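Local coordinates for MdcA (Pseudomonas aeruginosa, PDB 5VIT), which probably serves as the carrier-protein transferase subunit of malonate decarboxylase, loading malonyl groups onto the acyl carrier protein in exchange for acetyl groups, at residues Asn58-Ala63 with Pro224-Asp229; Phe220-Leu225 with Thr314-Glu319. One frame throughout, in Å; residues are numbered along the deposited sequence.

Contact 1 of 2, residues Asn58-Ala63 with Pro224-Asp229; sequences NNQKQA and PLFTRD
The type I beta turn from Pro-224 to Thr-227 presents Leu-225 and Phe-226 to Asn-59 and Gln-60, in the loop that runs from strand 52-55 to helix 64-70. Strands 52-55 and 212-215 belong to the same parallel sheet, and the two segments meet in loops that follow the C-terminal ends of these strands. The backbones come nearest at Gln-60 and Leu-225, whose CA atoms are 6.1 Å apart. Leu-225 uses one branch: CD2 lies 3.7 Å from Asn-59 CB and 3.8 Å from Asn-59 CG. Its CG is anti to the backbone N (chi1 -169°), which swings the isobutyl group over to the asparagine. The amide of Asn-59 also reaches the ring of Phe-226 at its edge, near the ring plane, with ND2 3.8 Å from CE2. Amide and ring planes are 52° apart, so this is neither a stack nor a T-shaped arrangement. The side chains of Gln-60 and Phe-226 run at about a right angle; a bend at chi2 (120°) brings Gln-60 NE2 obliquely to the ring, 3.8 Å from Phe-226 CD2. The polar ends have their partners beyond the two segments: Gln-60 OE1 accepts from Arg-341, and NE2 is bonded to Glu-315 and Asn-292. Asn-59 ND2 is bonded to a malonate ion, which probably came from the crystallisation liquor but may mark a pocket. Within the first loop, Gln-62 NE2 lies 2.9 Å from Asn-58 O and 3.1 Å from Gln-60 O, hydrogen-bonded to both. Between the two segments themselves the contact is van der Waals; polar ties come from neighbours, through the Gln-60 backbone bond to Glu-223 and through Glu-315, which also binds Phe-226 N.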
loop_
_atom_site.group_PDB
_atom_site.type_symbol
_atom_site.label_atom_id
_atom_site.label_comp_id
_atom_site.label_asym_id
_atom_site.label_seq_id
_atom_site.Cartn_x
_atom_site.Cartn_y
_atom_site.Cartn_z
ATOM N N ASN A 58 -6.504 32.188 -23.100
ATOM C CA ASN A 58 -5.579 31.085 -22.943
ATOM C C ASN A 58 -5.501 30.829 -21.438
ATOM O O ASN A 58 -6.144 31.537 -20.672
ATOM C CB ASN A 58 -4.229 31.420 -23.579
ATOM C CG ASN A 58 -4.353 31.619 -25.082
ATOM O OD1 ASN A 58 -5.402 31.322 -25.652
ATOM N ND2 ASN A 58 -3.302 32.110 -25.730
ATOM N N ASN A 59 -4.777 29.805 -21.013
ATOM C CA ASN A 59 -4.633 29.562 -19.588
ATOM C C ASN A 59 -4.034 30.765 -18.863
ATOM O O ASN A 59 -4.454 31.101 -17.754
ATOM C CB ASN A 59 -3.770 28.331 -19.323
ATOM C CG ASN A 59 -4.541 27.042 -19.434
ATOM O OD1 ASN A 59 -5.780 27.031 -19.481
ATOM N ND2 ASN A 59 -3.812 25.933 -19.451
ATOM N N GLN A 60 -3.068 31.423 -19.496
ATOM C CA GLN A 60 -2.377 32.530 -18.848
ATOM C C GLN A 60 -2.595 33.854 -19.594
ATOM O O GLN A 60 -3.166 34.802 -19.048
ATOM C CB GLN A 60 -0.892 32.186 -18.719
ATOM C CG GLN A 60 -0.644 30.948 -17.838
ATOM C CD GLN A 60 0.074 29.777 -18.553
ATOM O OE1 GLN A 60 0.037 29.642 -19.784
ATOM N NE2 GLN A 60 0.729 28.921 -17.758
ATOM N N LYS A 61 -2.162 33.903 -20.848
ATOM C CA LYS A 61 -2.335 35.070 -21.706
ATOM C C LYS A 61 -3.817 35.424 -21.963
ATOM O O LYS A 61 -4.590 34.581 -22.425
ATOM C CB LYS A 61 -1.619 34.810 -23.039
ATOM C CG LYS A 61 -1.270 36.048 -23.839
ATOM C CD LYS A 61 -1.771 35.993 -25.271
ATOM C CE LYS A 61 -1.194 34.826 -26.067
ATOM N NZ LYS A 61 -0.030 35.189 -26.888
ATOM N N GLN A 62 -4.217 36.662 -21.671
ATOM C CA GLN A 62 -5.562 37.131 -22.033
ATOM C C GLN A 62 -5.462 38.290 -23.023
ATOM O O GLN A 62 -4.704 39.243 -22.793
ATOM C CB GLN A 62 -6.367 37.588 -20.803
ATOM C CG GLN A 62 -6.330 36.644 -19.620
ATOM C CD GLN A 62 -6.909 35.282 -19.945
ATOM O OE1 GLN A 62 -8.018 35.178 -20.482
ATOM N NE2 GLN A 62 -6.153 34.226 -19.635
ATOM N N ALA A 63 -6.218 38.218 -24.118
ATOM C CA ALA A 63 -6.397 39.380 -24.992
ATOM C C ALA A 63 -7.506 40.270 -24.417
ATOM O O ALA A 63 -8.577 40.422 -25.016
ATOM C CB ALA A 63 -6.736 38.949 -26.416
ATOM N N PRO A 224 -1.231 34.022 -13.540
ATOM C CA PRO A 224 -0.250 33.003 -13.115
ATOM C C PRO A 224 -0.940 31.710 -12.673
ATOM O O PRO A 224 -0.900 31.354 -11.503
ATOM C CB PRO A 224 0.471 33.678 -11.942
ATOM C CG PRO A 224 -0.564 34.611 -11.364
ATOM C CD PRO A 224 -1.419 35.081 -12.533
ATOM N N LEU A 225 -1.541 31.001 -13.620
ATOM C CA LEU A 225 -2.515 29.958 -13.307
ATOM C C LEU A 225 -1.952 28.786 -12.492
ATOM O O LEU A 225 -2.626 28.269 -11.582
ATOM C CB LEU A 225 -3.137 29.427 -14.603
ATOM C CG LEU A 225 -4.349 28.514 -14.417
ATOM C CD1 LEU A 225 -5.530 29.293 -13.782
ATOM C CD2 LEU A 225 -4.734 27.860 -15.750
ATOM N N PHE A 226 -0.721 28.386 -12.802
ATOM C CA PHE A 226 -0.133 27.187 -12.215
ATOM C C PHE A 226 0.808 27.471 -11.057
ATOM O O PHE A 226 1.293 26.530 -10.408
ATOM C CB PHE A 226 0.612 26.389 -13.289
ATOM C CG PHE A 226 -0.290 25.752 -14.301
ATOM C CD1 PHE A 226 -0.559 24.405 -14.245
ATOM C CD2 PHE A 226 -0.875 26.517 -15.311
ATOM C CE1 PHE A 226 -1.386 23.805 -15.180
ATOM C CE2 PHE A 226 -1.714 25.939 -16.251
ATOM C CZ PHE A 226 -1.971 24.579 -16.192
ATOM N N THR A 227 1.064 28.749 -10.790
ATOM C CA THR A 227 1.896 29.132 -9.643
ATOM C C THR A 227 1.217 28.768 -8.317
ATOM O O THR A 227 0.066 29.131 -8.059
ATOM C CB THR A 227 2.238 30.660 -9.651
ATOM O OG1 THR A 227 3.006 30.967 -10.820
ATOM C CG2 THR A 227 3.085 31.037 -8.427
ATOM N N ARG A 228 1.943 28.036 -7.482
ATOM C CA ARG A 228 1.417 27.626 -6.198
ATOM C C ARG A 228 2.325 28.151 -5.084
ATOM O O ARG A 228 3.544 28.028 -5.143
ATOM C CB ARG A 228 1.274 26.088 -6.137
ATOM C CG ARG A 228 0.041 25.510 -6.907
ATOM C CD ARG A 228 -1.256 26.129 -6.406
ATOM N NE ARG A 228 -2.478 25.755 -7.133
ATOM C CZ ARG A 228 -2.941 26.417 -8.193
ATOM N NH1 ARG A 228 -2.255 27.432 -8.695
ATOM N NH2 ARG A 228 -4.066 26.053 -8.785
ATOM N N ASP A 229 1.702 28.752 -4.080
ATOM C CA ASP A 229 2.370 29.285 -2.887
ATOM C C ASP A 229 2.776 28.135 -1.964
ATOM O O ASP A 229 1.913 27.489 -1.380
ATOM C CB ASP A 229 1.405 30.254 -2.177
ATOM C CG ASP A 229 2.049 31.043 -1.037
ATOM O OD1 ASP A 229 3.139 30.667 -0.538
ATOM O OD2 ASP A 229 1.424 32.052 -0.635
#

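Contact 2 of 2, residues Phe220-Leu225 with Thr314-Glu319; sequences FYIEPL and TELGME
Apolar packing joins Ile-222 to Leu-316: Ile-222 CG2 is 4.0 Å from Leu-316 CB, and farther out Ile-222 CD1 meets Leu-316 CD1 at 4.1 Å. The branches divide this work because CG2 of the isoleucine is anti to its backbone N while CG1 lies beside it (chi1 -58°). Pro-224 adds a looser touch, its CB 4.5 Å from Leu-316 CB. The polar linkage is a single water. It donates to Glu-223 O at 2.8 Å and Thr-314 O at 2.7 Å and accepts from Leu-316 N, so three backbone groups from the two segments share one bridging molecule. The third kind is a close approach without a direct bond. The carboxylate of Glu-315, folded back at chi2 (-61°), lies against the Pro-224 to Leu-225 peptide, with OE1 3.1 Å from Pro-224 C and 3.3 Å from Pro-224 O, the latter a pair of acceptors; Leu-225 N is 3.4 Å from OE2, but the angle is too poor for a hydrogen bond. Beyond the pair, OE1 is bonded to Thr-227 OG1. Local turns give both segments their shape. Pro-224 is the centre of an inverse gamma turn, and a type II beta turn runs from Glu-315 to Met-318, with Gly-317 at the positive phi (102°) that suits glycine in such a turn. Glu-319, the first residue of helix 319-323, accepts a hydrogen bond from Gly-317 N through the syn lone pair of OE1. The loops are therefore coupled by a solvent bridge and a modest hydrocarbon patch, while donors from neighbouring residues hold the Glu-315 carboxylate in place beside the peptide.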
loop_
_atom_site.group_PDB
_atom_site.type_symbol
_atom_site.label_atom_id
_atom_site.label_comp_id
_atom_site.label_asym_id
_atom_site.label_seq_id
_atom_site.Cartn_x
_atom_site.Cartn_y
_atom_site.Cartn_z
ATOM N N PHE A 220 -1.283 43.245 -21.904
ATOM C CA PHE A 220 -2.323 42.226 -21.876
ATOM C C PHE A 220 -2.213 41.491 -20.564
ATOM O O PHE A 220 -1.111 41.263 -20.065
ATOM C CB PHE A 220 -2.229 41.260 -23.079
ATOM C CG PHE A 220 -0.951 40.461 -23.153
ATOM C CD1 PHE A 220 -0.801 39.277 -22.431
ATOM C CD2 PHE A 220 0.078 40.862 -23.989
ATOM C CE1 PHE A 220 0.361 38.545 -22.513
ATOM C CE2 PHE A 220 1.244 40.127 -24.081
ATOM C CZ PHE A 220 1.388 38.959 -23.346
ATOM N N TYR A 221 -3.366 41.150 -20.002
ATOM C CA TYR A 221 -3.428 40.531 -18.693
ATOM C C TYR A 221 -2.790 39.139 -18.733
ATOM O O TYR A 221 -3.002 38.368 -19.667
ATOM C CB TYR A 221 -4.879 40.460 -18.205
ATOM C CG TYR A 221 -4.989 40.007 -16.773
ATOM C CD1 TYR A 221 -4.965 40.922 -15.723
ATOM C CD2 TYR A 221 -5.092 38.651 -16.462
ATOM C CE1 TYR A 221 -5.047 40.496 -14.400
ATOM C CE2 TYR A 221 -5.177 38.218 -15.151
ATOM C CZ TYR A 221 -5.152 39.138 -14.124
ATOM O OH TYR A 221 -5.233 38.685 -12.827
ATOM N N ILE A 222 -1.978 38.833 -17.731
ATOM C CA ILE A 222 -1.407 37.504 -17.618
ATOM C C ILE A 222 -1.824 36.896 -16.290
ATOM O O ILE A 222 -1.597 37.471 -15.239
ATOM C CB ILE A 222 0.130 37.519 -17.742
ATOM C CG1 ILE A 222 0.541 38.130 -19.081
ATOM C CG2 ILE A 222 0.690 36.109 -17.614
ATOM C CD1 ILE A 222 2.032 38.324 -19.252
ATOM N N GLU A 223 -2.452 35.726 -16.347
ATOM C CA GLU A 223 -2.817 34.992 -15.149
ATOM C C GLU A 223 -1.730 33.974 -14.781
ATOM O O GLU A 223 -1.340 33.149 -15.608
ATOM C CB GLU A 223 -4.158 34.288 -15.353
ATOM C CG GLU A 223 -4.616 33.495 -14.148
ATOM C CD GLU A 223 -5.080 34.399 -13.022
ATOM O OE1 GLU A 223 -5.466 35.559 -13.292
ATOM O OE2 GLU A 223 -5.055 33.951 -11.869
ATOM N N PRO A 224 -1.231 34.022 -13.540
ATOM C CA PRO A 224 -0.250 33.003 -13.115
ATOM C C PRO A 224 -0.940 31.710 -12.673
ATOM O O PRO A 224 -0.900 31.354 -11.503
ATOM C CB PRO A 224 0.471 33.678 -11.942
ATOM C CG PRO A 224 -0.564 34.611 -11.364
ATOM C CD PRO A 224 -1.419 35.081 -12.533
ATOM N N LEU A 225 -1.541 31.001 -13.620
ATOM C CA LEU A 225 -2.515 29.958 -13.307
ATOM C C LEU A 225 -1.952 28.786 -12.492
ATOM O O LEU A 225 -2.626 28.269 -11.582
ATOM C CB LEU A 225 -3.137 29.427 -14.603
ATOM C CG LEU A 225 -4.349 28.514 -14.417
ATOM C CD1 LEU A 225 -5.530 29.293 -13.782
ATOM C CD2 LEU A 225 -4.734 27.860 -15.750
ATOM N N THR A 314 3.565 30.202 -20.026
ATOM C CA THR A 314 4.493 30.742 -19.054
ATOM C C THR A 314 3.796 31.186 -17.788
ATOM O O THR A 314 2.609 31.524 -17.784
ATOM C CB THR A 314 5.289 31.946 -19.596
ATOM O OG1 THR A 314 6.318 32.285 -18.661
ATOM C CG2 THR A 314 4.380 33.146 -19.802
ATOM N N GLU A 315 4.570 31.183 -16.713
ATOM C CA GLU A 315 4.097 31.622 -15.418
ATOM C C GLU A 315 4.721 32.975 -15.109
ATOM O O GLU A 315 5.946 33.091 -15.003
ATOM C CB GLU A 315 4.443 30.577 -14.352
ATOM C CG GLU A 315 3.504 29.395 -14.382
ATOM C CD GLU A 315 2.072 29.822 -14.119
ATOM O OE1 GLU A 315 1.857 30.577 -13.149
ATOM O OE2 GLU A 315 1.162 29.429 -14.881
ATOM N N LEU A 316 3.868 33.987 -14.977
ATOM C CA LEU A 316 4.306 35.366 -14.811
ATOM C C LEU A 316 5.392 35.500 -13.763
ATOM O O LEU A 316 5.218 35.082 -12.615
ATOM C CB LEU A 316 3.130 36.269 -14.449
ATOM C CG LEU A 316 3.427 37.767 -14.374
ATOM C CD1 LEU A 316 4.022 38.239 -15.689
ATOM C CD2 LEU A 316 2.156 38.553 -14.040
ATOM N N GLY A 317 6.517 36.074 -14.190
ATOM C CA GLY A 317 7.646 36.317 -13.322
ATOM C C GLY A 317 8.767 35.321 -13.489
ATOM O O GLY A 317 9.861 35.508 -12.954
ATOM N N MET A 318 8.505 34.257 -14.237
ATOM C CA MET A 318 9.531 33.253 -14.463
ATOM C C MET A 318 10.409 33.588 -15.687
ATOM O O MET A 318 11.469 32.966 -15.883
ATOM C CB MET A 318 8.887 31.870 -14.627
ATOM C CG MET A 318 8.316 31.286 -13.336
ATOM S SD MET A 318 9.641 30.850 -12.202
ATOM C CE MET A 318 10.352 29.397 -12.983
ATOM N N GLU A 319 9.969 34.565 -16.490
ATOM C CA GLU A 319 10.593 34.861 -17.801
ATOM C C GLU A 319 12.097 35.076 -17.707
ATOM O O GLU A 319 12.872 34.444 -18.434
ATOM C CB GLU A 319 9.952 36.098 -18.447
ATOM C CG GLU A 319 8.505 35.911 -18.923
ATOM C CD GLU A 319 7.494 35.807 -17.780
ATOM O OE1 GLU A 319 7.847 36.154 -16.630
ATOM O OE2 GLU A 319 6.346 35.377 -18.041
HETATM O O HOH W 1 1.417 33.186 -16.006
#

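Both contacts are partly buried and share Pro-224 and Leu-225, with centres about 5 Å apart. Contact 1 lies nearer the centre of the chain, its own centre about 9 Å away against about 14 Å for contact 2. Contact 1 joins two loops that follow strands of the same parallel sheet, whereas contact 2 brings one of these loops against the loop after strand 308-310 of the mixed sheet. Chemistry differs: amides against hydrocarbon and a ring in the first, apolar packing, a water bridge and a carboxylate against a peptide in the second. Glu-315 bonds residues of both segments of contact 1, and Gln-62 N, 2.9 Å from Tyr-221 O, makes a probable hydrogen bond.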